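Local coordinates for E2A dna-binding protein (Human adenovirus 5, PDB 2WB0) that binds single-stranded DNA and, by forming multimers, unwinds the template without ATP during the elongation phase of adenovirus strand-displacement replication, at residues A[70-82]-A[310-324]. Numbering follows the deposited sequence.
Sequences MMGRFLQAYLQSF and VRSLWSENFTELPRM
Y78 is clasped on both faces by the chain that runs on from helix 310-315, a worked example of one ring gripped on its two faces and at its hydroxyl. L321 lays CD2 over one face, 3.6 Å from the ring centroid, and M324 brings CG over the opposite one in a CH-pi contact, its sulfur standing farther out in a Met-aromatic contact. With CG trans to N (chi1 -166°), M324 sets that carbon over the ring and 3.7 Å from A77 CB; the two later bends carry SD against A77 CB and CE back toward the F74 and Y78 rings. The hydroxyl is held at the ring's far end: R311 NE donates to Y78 OH over 2.8 Å in a nearly straight bond (169°), with the oxygen in the guanidinium plane. A water links the same OH to R311 NH2 and to the backbone O of M324.

Alongside this grip, the two helices meet at -49° with knobs-into-holes packing. V310 fits among M71, F74, L75 and Y78: CG1 meets Y78 CD2, and CG2 lies 3.8 Å from M71 CB. One turn on, W314 drops among L75, Y78, L79 and F82. Y78 CB and F318 cover opposite faces of its indole while L75 CD2 and L79 CD1 meet its rim, and NE1 donates in the ring plane to E320 O (2.8 Å), helping to set the indole's rotation. W314 meets F82 in an offset edge-to-face pair, whereas F318 turns its edge to the F82 face in an edge-to-face pair, closing an aromatic cluster. K10 of helix 7-21 adds a cation-pi contact to F82.

Helix 64-83, in the all-alpha family region, is thus joined to helix 300-315 and the chain that follows it, mainly by apolar and aromatic surfaces; arginine and water satisfy the phenol's polar end and restrain the ring's position.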
ATOM      1  N   MET A  70      -7.255  -6.871   1.533  1.00 17.28           N
ATOM      2  CA  MET A  70      -5.926  -7.034   2.056  1.00 15.16           C
ATOM      3  C   MET A  70      -5.917  -8.061   3.181  1.00 14.58           C
ATOM      4  O   MET A  70      -4.976  -8.835   3.285  1.00 13.93           O
ATOM      5  CB  MET A  70      -5.269  -5.719   2.496  1.00 14.30           C
ATOM      6  CG  MET A  70      -5.002  -4.749   1.341  1.00 16.97           C
ATOM      7  SD  MET A  70      -4.061  -5.438  -0.074  1.00 17.91           S
ATOM      8  CE  MET A  70      -2.581  -5.824   0.848  1.00 16.20           C
ATOM      9  N   MET A  71      -6.885  -8.021   4.079  1.00 13.43           N
ATOM     10  CA  MET A  71      -6.938  -9.089   5.057  1.00 14.70           C
ATOM     11  C   MET A  71      -6.938 -10.472   4.343  1.00 14.67           C
ATOM     12  O   MET A  71      -6.275 -11.419   4.795  1.00 14.10           O
ATOM     13  CB  MET A  71      -8.246  -8.973   5.844  1.00 14.74           C
ATOM     14  CG  MET A  71      -8.178  -7.907   6.946  1.00 14.33           C
ATOM     15  SD  MET A  71      -9.638  -7.934   8.021  1.00 16.63           S
ATOM     16  CE  MET A  71      -9.178  -9.227   9.074  1.00 18.01           C
ATOM     17  N   GLY A  72      -7.706 -10.554   3.264  1.00 13.52           N
ATOM     18  CA  GLY A  72      -7.753 -11.783   2.448  1.00 14.30           C
ATOM     19  C   GLY A  72      -6.381 -12.232   1.976  1.00 14.33           C
ATOM     20  O   GLY A  72      -6.020 -13.423   2.064  1.00 15.57           O
ATOM     21  N   ARG A  73      -5.592 -11.307   1.472  1.00 14.57           N
ATOM     22  CA  ARG A  73      -4.260 -11.660   1.061  1.00 14.95           C
ATOM     23  C   ARG A  73      -3.380 -12.112   2.226  1.00 15.98           C
ATOM     24  O   ARG A  73      -2.513 -13.003   2.074  1.00 16.07           O
ATOM     25  CB  ARG A  73      -3.608 -10.441   0.392  1.00 14.78           C
ATOM     26  CG  ARG A  73      -4.290  -9.936  -0.937  1.00 14.90           C
ATOM     27  CD  ARG A  73      -3.323  -8.893  -1.579  1.00 17.59           C
ATOM     28  NE  ARG A  73      -3.894  -8.000  -2.644  1.00 22.05           N
ATOM     29  CZ  ARG A  73      -3.285  -6.927  -3.186  1.00 21.09           C
ATOM     30  NH1 ARG A  73      -2.099  -6.445  -2.707  1.00 22.62           N
ATOM     31  NH2 ARG A  73      -3.906  -6.269  -4.197  1.00 18.16           N
ATOM     32  N   PHE A  74      -3.527 -11.455   3.376  1.00 15.35           N
ATOM     33  CA  PHE A  74      -2.706 -11.854   4.515  1.00 16.12           C
ATOM     34  C   PHE A  74      -3.134 -13.217   5.011  1.00 14.95           C
ATOM     35  O   PHE A  74      -2.294 -14.004   5.365  1.00 17.10           O
ATOM     36  CB  PHE A  74      -2.801 -10.813   5.622  1.00 14.67           C
ATOM     37  CG  PHE A  74      -2.101  -9.555   5.285  1.00 15.89           C
ATOM     38  CD1 PHE A  74      -0.788  -9.584   4.792  1.00 13.79           C
ATOM     39  CD2 PHE A  74      -2.766  -8.301   5.414  1.00 15.40           C
ATOM     40  CE1 PHE A  74      -0.093  -8.423   4.474  1.00 14.28           C
ATOM     41  CE2 PHE A  74      -2.065  -7.137   5.107  1.00 12.86           C
ATOM     42  CZ  PHE A  74      -0.760  -7.167   4.658  1.00 12.26           C
ATOM     43  N   LEU A  75      -4.425 -13.488   5.010  1.00 17.10           N
ATOM     44  CA  LEU A  75      -4.931 -14.785   5.433  1.00 16.33           C
ATOM     45  C   LEU A  75      -4.411 -15.860   4.473  1.00 16.98           C
ATOM     46  O   LEU A  75      -3.877 -16.900   4.871  1.00 17.09           O
ATOM     47  CB  LEU A  75      -6.444 -14.769   5.337  1.00 16.33           C
ATOM     48  CG  LEU A  75      -7.273 -15.707   6.252  1.00 19.74           C
ATOM     49  CD1 LEU A  75      -8.654 -16.086   5.779  1.00 21.10           C
ATOM     50  CD2 LEU A  75      -6.569 -16.777   7.193  1.00 19.35           C
ATOM     51  N   GLN A  76      -4.545 -15.575   3.197  1.00 16.28           N
ATOM     52  CA  GLN A  76      -3.892 -16.394   2.182  1.00 15.89           C
ATOM     53  C   GLN A  76      -2.433 -16.673   2.459  1.00 15.59           C
ATOM     54  O   GLN A  76      -1.977 -17.814   2.339  1.00 15.97           O
ATOM     55  CB  GLN A  76      -4.061 -15.763   0.784  1.00 14.60           C
ATOM     56  CG  GLN A  76      -3.693 -16.840  -0.329  1.00 15.21           C
ATOM     57  CD  GLN A  76      -3.607 -16.269  -1.701  1.00 19.85           C
ATOM     58  OE1 GLN A  76      -4.219 -16.777  -2.657  1.00 23.75           O
ATOM     59  NE2 GLN A  76      -2.896 -15.201  -1.810  1.00 16.63           N
ATOM     60  N   ALA A  77      -1.670 -15.659   2.821  1.00 14.57           N
ATOM     61  CA  ALA A  77      -0.278 -15.893   3.072  1.00 14.69           C
ATOM     62  C   ALA A  77      -0.056 -16.820   4.276  1.00 16.37           C
ATOM     63  O   ALA A  77       0.917 -17.613   4.293  1.00 15.95           O
ATOM     64  CB  ALA A  77       0.433 -14.554   3.287  1.00 13.16           C
ATOM     65  N   TYR A  78      -0.903 -16.669   5.296  1.00 17.50           N
ATOM     66  CA  TYR A  78      -0.741 -17.508   6.521  1.00 18.68           C
ATOM     67  C   TYR A  78      -1.127 -18.954   6.226  1.00 20.38           C
ATOM     68  O   TYR A  78      -0.437 -19.892   6.659  1.00 19.89           O
ATOM     69  CB  TYR A  78      -1.531 -16.919   7.700  1.00 18.28           C
ATOM     70  CG  TYR A  78      -0.708 -15.838   8.373  1.00 18.71           C
ATOM     71  CD1 TYR A  78       0.494 -16.156   9.050  1.00 17.25           C
ATOM     72  CD2 TYR A  78      -1.127 -14.524   8.362  1.00 13.68           C
ATOM     73  CE1 TYR A  78       1.293 -15.156   9.666  1.00 21.20           C
ATOM     74  CE2 TYR A  78      -0.333 -13.488   8.984  1.00 12.19           C
ATOM     75  CZ  TYR A  78       0.879 -13.813   9.601  1.00 18.47           C
ATOM     76  OH  TYR A  78       1.643 -12.856  10.167  1.00 17.75           O
ATOM     77  N   LEU A  79      -2.164 -19.132   5.437  1.00 19.74           N
ATOM     78  CA  LEU A  79      -2.596 -20.463   5.023  1.00 22.63           C
ATOM     79  C   LEU A  79      -1.543 -21.170   4.184  1.00 22.89           C
ATOM     80  O   LEU A  79      -1.199 -22.326   4.456  1.00 21.25           O
ATOM     81  CB  LEU A  79      -3.882 -20.339   4.213  1.00 22.13           C
ATOM     82  CG  LEU A  79      -5.286 -20.753   4.571  1.00 28.47           C
ATOM     83  CD1 LEU A  79      -5.555 -21.507   5.932  1.00 27.24           C
ATOM     84  CD2 LEU A  79      -6.223 -19.616   4.339  1.00 27.82           C
ATOM     85  N   GLN A  80      -0.958 -20.458   3.217  1.00 21.59           N
ATOM     86  CA  GLN A  80       0.150 -20.996   2.434  1.00 21.34           C
ATOM     87  C   GLN A  80       1.347 -21.368   3.325  1.00 23.42           C
ATOM     88  O   GLN A  80       1.903 -22.483   3.202  1.00 23.41           O
ATOM     89  CB  GLN A  80       0.565 -19.972   1.359  1.00 19.72           C
ATOM     90  CG  GLN A  80      -0.460 -19.894   0.247  1.00 17.99           C
ATOM     91  CD  GLN A  80      -0.004 -18.928  -0.892  1.00 16.04           C
ATOM     92  OE1 GLN A  80       1.090 -18.372  -0.844  1.00 19.35           O
ATOM     93  NE2 GLN A  80      -0.862 -18.745  -1.893  1.00 17.60           N
ATOM     94  N   SER A  81       1.763 -20.447   4.206  1.00 24.20           N
ATOM     95  CA  SER A  81       2.805 -20.742   5.174  1.00 26.29           C
ATOM     96  C   SER A  81       2.462 -21.967   6.054  1.00 25.75           C
ATOM     97  O   SER A  81       3.294 -22.839   6.179  1.00 27.45           O
ATOM     98  CB  SER A  81       3.201 -19.508   6.015  1.00 26.00           C
ATOM     99  OG  SER A  81       3.563 -18.374   5.167  1.00 33.30           O
ATOM    100  N   PHE A  82       1.245 -22.039   6.605  1.00 25.44           N
ATOM    101  CA  PHE A  82       0.820 -23.156   7.461  1.00 25.72           C
ATOM    102  C   PHE A  82       1.033 -24.488   6.714  1.00 27.09           C
ATOM    103  O   PHE A  82       1.689 -25.447   7.228  1.00 25.59           O
ATOM    104  CB  PHE A  82      -0.641 -23.012   7.831  1.00 25.26           C
ATOM    105  CG  PHE A  82      -1.251 -24.223   8.509  1.00 27.51           C
ATOM    106  CD1 PHE A  82      -0.934 -24.532   9.846  1.00 33.18           C
ATOM    107  CD2 PHE A  82      -2.241 -24.949   7.886  1.00 29.49           C
ATOM    108  CE1 PHE A  82      -1.527 -25.616  10.488  1.00 36.00           C
ATOM    109  CE2 PHE A  82      -2.862 -26.059   8.533  1.00 33.80           C
ATOM    110  CZ  PHE A  82      -2.504 -26.382   9.834  1.00 32.92           C
ATOM    111  N   VAL A 310      -5.594  -9.975  10.955  1.00 17.18           N
ATOM    112  CA  VAL A 310      -5.516 -11.386  10.460  1.00 15.76           C
ATOM    113  C   VAL A 310      -4.787 -12.276  11.503  1.00 17.87           C
ATOM    114  O   VAL A 310      -5.190 -13.453  11.753  1.00 18.60           O
ATOM    115  CB  VAL A 310      -4.923 -11.469   9.013  1.00 17.25           C
ATOM    116  CG1 VAL A 310      -4.411 -12.896   8.661  1.00 16.97           C
ATOM    117  CG2 VAL A 310      -6.001 -11.088   7.994  1.00 13.03           C
ATOM    118  N   ARG A 311      -3.737 -11.749  12.098  1.00 17.74           N
ATOM    119  CA  ARG A 311      -2.992 -12.510  13.087  1.00 20.22           C
ATOM    120  C   ARG A 311      -3.977 -12.880  14.238  1.00 21.05           C
ATOM    121  O   ARG A 311      -4.009 -14.028  14.672  1.00 21.99           O
ATOM    122  CB  ARG A 311      -1.728 -11.757  13.538  1.00 18.86           C
ATOM    123  CG  ARG A 311      -0.654 -11.602  12.502  1.00 18.70           C
ATOM    124  CD  ARG A 311       0.578 -10.859  13.013  1.00 17.72           C
ATOM    125  NE  ARG A 311       1.703 -10.850  12.085  1.00 16.96           N
ATOM    126  CZ  ARG A 311       2.632  -9.912  12.018  1.00 21.62           C
ATOM    127  NH1 ARG A 311       2.586  -8.819  12.815  1.00 21.68           N
ATOM    128  NH2 ARG A 311       3.575 -10.019  11.086  1.00 17.18           N
ATOM    129  N   SER A 312      -4.846 -11.950  14.657  1.00 22.53           N
ATOM    130  CA  SER A 312      -5.868 -12.249  15.655  1.00 23.46           C
ATOM    131  C   SER A 312      -6.843 -13.339  15.235  1.00 23.24           C
ATOM    132  O   SER A 312      -7.103 -14.263  15.996  1.00 23.11           O
ATOM    133  CB  SER A 312      -6.647 -10.997  16.099  1.00 23.45           C
ATOM    134  OG  SER A 312      -5.766 -10.185  16.843  1.00 29.30           O
ATOM    135  N   LEU A 313      -7.382 -13.221  14.035  1.00 23.14           N
ATOM    136  CA  LEU A 313      -8.309 -14.203  13.458  1.00 23.27           C
ATOM    137  C   LEU A 313      -7.662 -15.559  13.413  1.00 24.26           C
ATOM    138  O   LEU A 313      -8.332 -16.584  13.743  1.00 24.83           O
ATOM    139  CB  LEU A 313      -8.725 -13.775  12.022  1.00 23.13           C
ATOM    140  CG  LEU A 313      -9.481 -14.688  11.047  1.00 26.48           C
ATOM    141  CD1 LEU A 313     -10.607 -15.481  11.697  1.00 30.86           C
ATOM    142  CD2 LEU A 313     -10.079 -13.767   9.851  1.00 24.80           C
ATOM    143  N   TRP A 314      -6.389 -15.580  12.981  1.00 23.25           N
ATOM    144  CA  TRP A 314      -5.627 -16.802  12.863  1.00 24.22           C
ATOM    145  C   TRP A 314      -5.538 -17.483  14.278  1.00 25.75           C
ATOM    146  O   TRP A 314      -5.802 -18.695  14.426  1.00 25.37           O
ATOM    147  CB  TRP A 314      -4.223 -16.530  12.320  1.00 23.88           C
ATOM    148  CG  TRP A 314      -3.492 -17.812  12.097  1.00 24.36           C
ATOM    149  CD1 TRP A 314      -2.625 -18.453  12.971  1.00 28.53           C
ATOM    150  CD2 TRP A 314      -3.595 -18.642  10.948  1.00 23.60           C
ATOM    151  NE1 TRP A 314      -2.203 -19.667  12.418  1.00 28.29           N
ATOM    152  CE2 TRP A 314      -2.785 -19.802  11.179  1.00 25.66           C
ATOM    153  CE3 TRP A 314      -4.303 -18.533   9.742  1.00 22.21           C
ATOM    154  CZ2 TRP A 314      -2.636 -20.810  10.223  1.00 25.15           C
ATOM    155  CZ3 TRP A 314      -4.168 -19.557   8.797  1.00 25.04           C
ATOM    156  CH2 TRP A 314      -3.332 -20.671   9.040  1.00 25.54           C
ATOM    157  N   SER A 315      -5.235 -16.666  15.297  1.00 27.15           N
ATOM    158  CA  SER A 315      -5.030 -17.128  16.689  1.00 28.07           C
ATOM    159  C   SER A 315      -6.307 -17.710  17.273  1.00 29.00           C
ATOM    160  O   SER A 315      -6.246 -18.529  18.206  1.00 29.44           O
ATOM    161  CB  SER A 315      -4.543 -15.982  17.603  1.00 28.45           C
ATOM    162  OG  SER A 315      -5.644 -15.124  17.966  1.00 29.19           O
ATOM    163  N   GLU A 316      -7.465 -17.288  16.758  1.00 28.48           N
ATOM    164  CA  GLU A 316      -8.721 -17.835  17.203  1.00 29.13           C
ATOM    165  C   GLU A 316      -9.007 -19.160  16.499  1.00 29.75           C
ATOM    166  O   GLU A 316      -9.993 -19.813  16.815  1.00 27.32           O
ATOM    167  CB  GLU A 316      -9.899 -16.862  16.991  1.00 29.83           C
ATOM    168  CG  GLU A 316      -9.745 -15.546  17.796  1.00 30.32           C
ATOM    169  CD  GLU A 316     -10.784 -14.488  17.490  1.00 31.83           C
ATOM    170  OE1 GLU A 316     -11.759 -14.737  16.750  1.00 34.54           O
ATOM    171  OE2 GLU A 316     -10.620 -13.371  18.034  1.00 34.28           O
ATOM    172  N   ASN A 317      -8.131 -19.572  15.586  1.00 28.95           N
ATOM    173  CA  ASN A 317      -8.404 -20.806  14.819  1.00 30.19           C
ATOM    174  C   ASN A 317      -7.315 -21.831  14.804  1.00 30.48           C
ATOM    175  O   ASN A 317      -7.583 -22.993  14.515  1.00 31.40           O
ATOM    176  CB  ASN A 317      -8.797 -20.453  13.400  1.00 29.84           C
ATOM    177  CG  ASN A 317     -10.099 -19.774  13.345  1.00 27.36           C
ATOM    178  OD1 ASN A 317     -10.194 -18.545  13.339  1.00 34.03           O
ATOM    179  ND2 ASN A 317     -11.125 -20.540  13.316  1.00 24.46           N
ATOM    180  N   PHE A 318      -6.100 -21.394  15.107  1.00 31.43           N
ATOM    181  CA  PHE A 318      -4.908 -22.208  15.089  1.00 32.63           C
ATOM    182  C   PHE A 318      -4.154 -21.873  16.325  1.00 34.50           C
ATOM    183  O   PHE A 318      -4.314 -20.773  16.875  1.00 35.08           O
ATOM    184  CB  PHE A 318      -4.055 -21.968  13.821  1.00 32.11           C
ATOM    185  CG  PHE A 318      -4.791 -22.281  12.567  1.00 31.30           C
ATOM    186  CD1 PHE A 318      -5.601 -21.313  11.958  1.00 30.08           C
ATOM    187  CD2 PHE A 318      -4.761 -23.568  12.021  1.00 31.10           C
ATOM    188  CE1 PHE A 318      -6.376 -21.596  10.814  1.00 28.89           C
ATOM    189  CE2 PHE A 318      -5.525 -23.855  10.884  1.00 26.17           C
ATOM    190  CZ  PHE A 318      -6.322 -22.855  10.262  1.00 28.37           C
ATOM    191  N   THR A 319      -3.322 -22.797  16.804  1.00 35.51           N
ATOM    192  CA  THR A 319      -2.640 -22.483  18.062  1.00 36.54           C
ATOM    193  C   THR A 319      -1.225 -21.886  17.907  1.00 36.01           C
ATOM    194  O   THR A 319      -0.731 -21.288  18.854  1.00 36.18           O
ATOM    195  CB  THR A 319      -2.710 -23.671  19.086  1.00 37.36           C
ATOM    196  OG1 THR A 319      -1.749 -24.647  18.713  1.00 39.75           O
ATOM    197  CG2 THR A 319      -4.156 -24.320  19.093  1.00 37.92           C
ATOM    198  N   GLU A 320      -0.582 -22.026  16.739  1.00 34.33           N
ATOM    199  CA  GLU A 320       0.626 -21.236  16.408  1.00 34.09           C
ATOM    200  C   GLU A 320       0.374 -20.421  15.138  1.00 31.73           C
ATOM    201  O   GLU A 320      -0.458 -20.807  14.301  1.00 30.75           O
ATOM    202  CB  GLU A 320       1.859 -22.081  16.119  1.00 34.97           C
ATOM    203  CG  GLU A 320       2.760 -22.235  17.281  1.00 43.19           C
ATOM    204  CD  GLU A 320       2.571 -23.594  17.852  1.00 51.43           C
ATOM    205  OE1 GLU A 320       2.075 -23.708  18.997  1.00 56.14           O
ATOM    206  OE2 GLU A 320       2.874 -24.564  17.118  1.00 55.99           O
ATOM    207  N   LEU A 321       1.094 -19.307  15.028  1.00 29.24           N
ATOM    208  CA  LEU A 321       1.030 -18.437  13.845  1.00 28.23           C
ATOM    209  C   LEU A 321       2.252 -18.869  13.028  1.00 26.55           C
ATOM    210  O   LEU A 321       3.329 -18.833  13.532  1.00 25.27           O
ATOM    211  CB  LEU A 321       1.260 -16.976  14.275  1.00 28.19           C
ATOM    212  CG  LEU A 321       0.731 -15.697  13.619  1.00 28.49           C
ATOM    213  CD1 LEU A 321       1.807 -14.610  13.417  1.00 29.20           C
ATOM    214  CD2 LEU A 321      -0.258 -15.860  12.462  1.00 22.66           C
ATOM    215  N   PRO A 322       2.085 -19.303  11.777  1.00 26.59           N
ATOM    216  CA  PRO A 322       3.280 -19.646  10.982  1.00 25.95           C
ATOM    217  C   PRO A 322       4.182 -18.410  10.768  1.00 26.14           C
ATOM    218  O   PRO A 322       3.694 -17.236  10.874  1.00 24.30           O
ATOM    219  CB  PRO A 322       2.695 -20.053   9.609  1.00 25.47           C
ATOM    220  CG  PRO A 322       1.297 -20.255   9.819  1.00 26.30           C
ATOM    221  CD  PRO A 322       0.837 -19.555  11.041  1.00 26.46           C
ATOM    222  N   ARG A 323       5.453 -18.667  10.504  1.00 24.75           N
ATOM    223  CA  ARG A 323       6.337 -17.665   9.942  1.00 25.05           C
ATOM    224  C   ARG A 323       5.719 -17.127   8.633  1.00 24.98           C
ATOM    225  O   ARG A 323       5.207 -17.902   7.791  1.00 24.64           O
ATOM    226  CB  ARG A 323       7.659 -18.309   9.647  1.00 26.57           C
ATOM    227  CG  ARG A 323       8.778 -17.384   9.236  1.00 26.64           C
ATOM    228  CD  ARG A 323      10.072 -18.124   9.342  1.00 32.68           C
ATOM    229  NE  ARG A 323      10.971 -17.629   8.318  1.00 36.27           N
ATOM    230  CZ  ARG A 323      11.659 -16.493   8.426  1.00 39.35           C
ATOM    231  NH1 ARG A 323      11.586 -15.736   9.546  1.00 40.17           N
ATOM    232  NH2 ARG A 323      12.440 -16.117   7.428  1.00 38.90           N
ATOM    233  N   MET A 324       5.747 -15.803   8.444  1.00 22.65           N
ATOM    234  CA  MET A 324       5.166 -15.239   7.185  1.00 21.47           C
ATOM    235  C   MET A 324       5.994 -14.025   6.941  1.00 20.36           C
ATOM    236  O   MET A 324       6.028 -13.119   7.781  1.00 21.11           O
ATOM    237  CB  MET A 324       3.664 -14.897   7.377  1.00 22.26           C
ATOM    238  CG  MET A 324       2.836 -14.612   6.057  1.00 19.40           C
ATOM    239  SD  MET A 324       3.309 -13.031   5.342  1.00 17.57           S
ATOM    240  CE  MET A 324       2.408 -11.941   6.414  1.00 18.29           C
TER
HETATM  241  O   HOH W   1       4.159 -12.704  10.071  1.00 22.75           O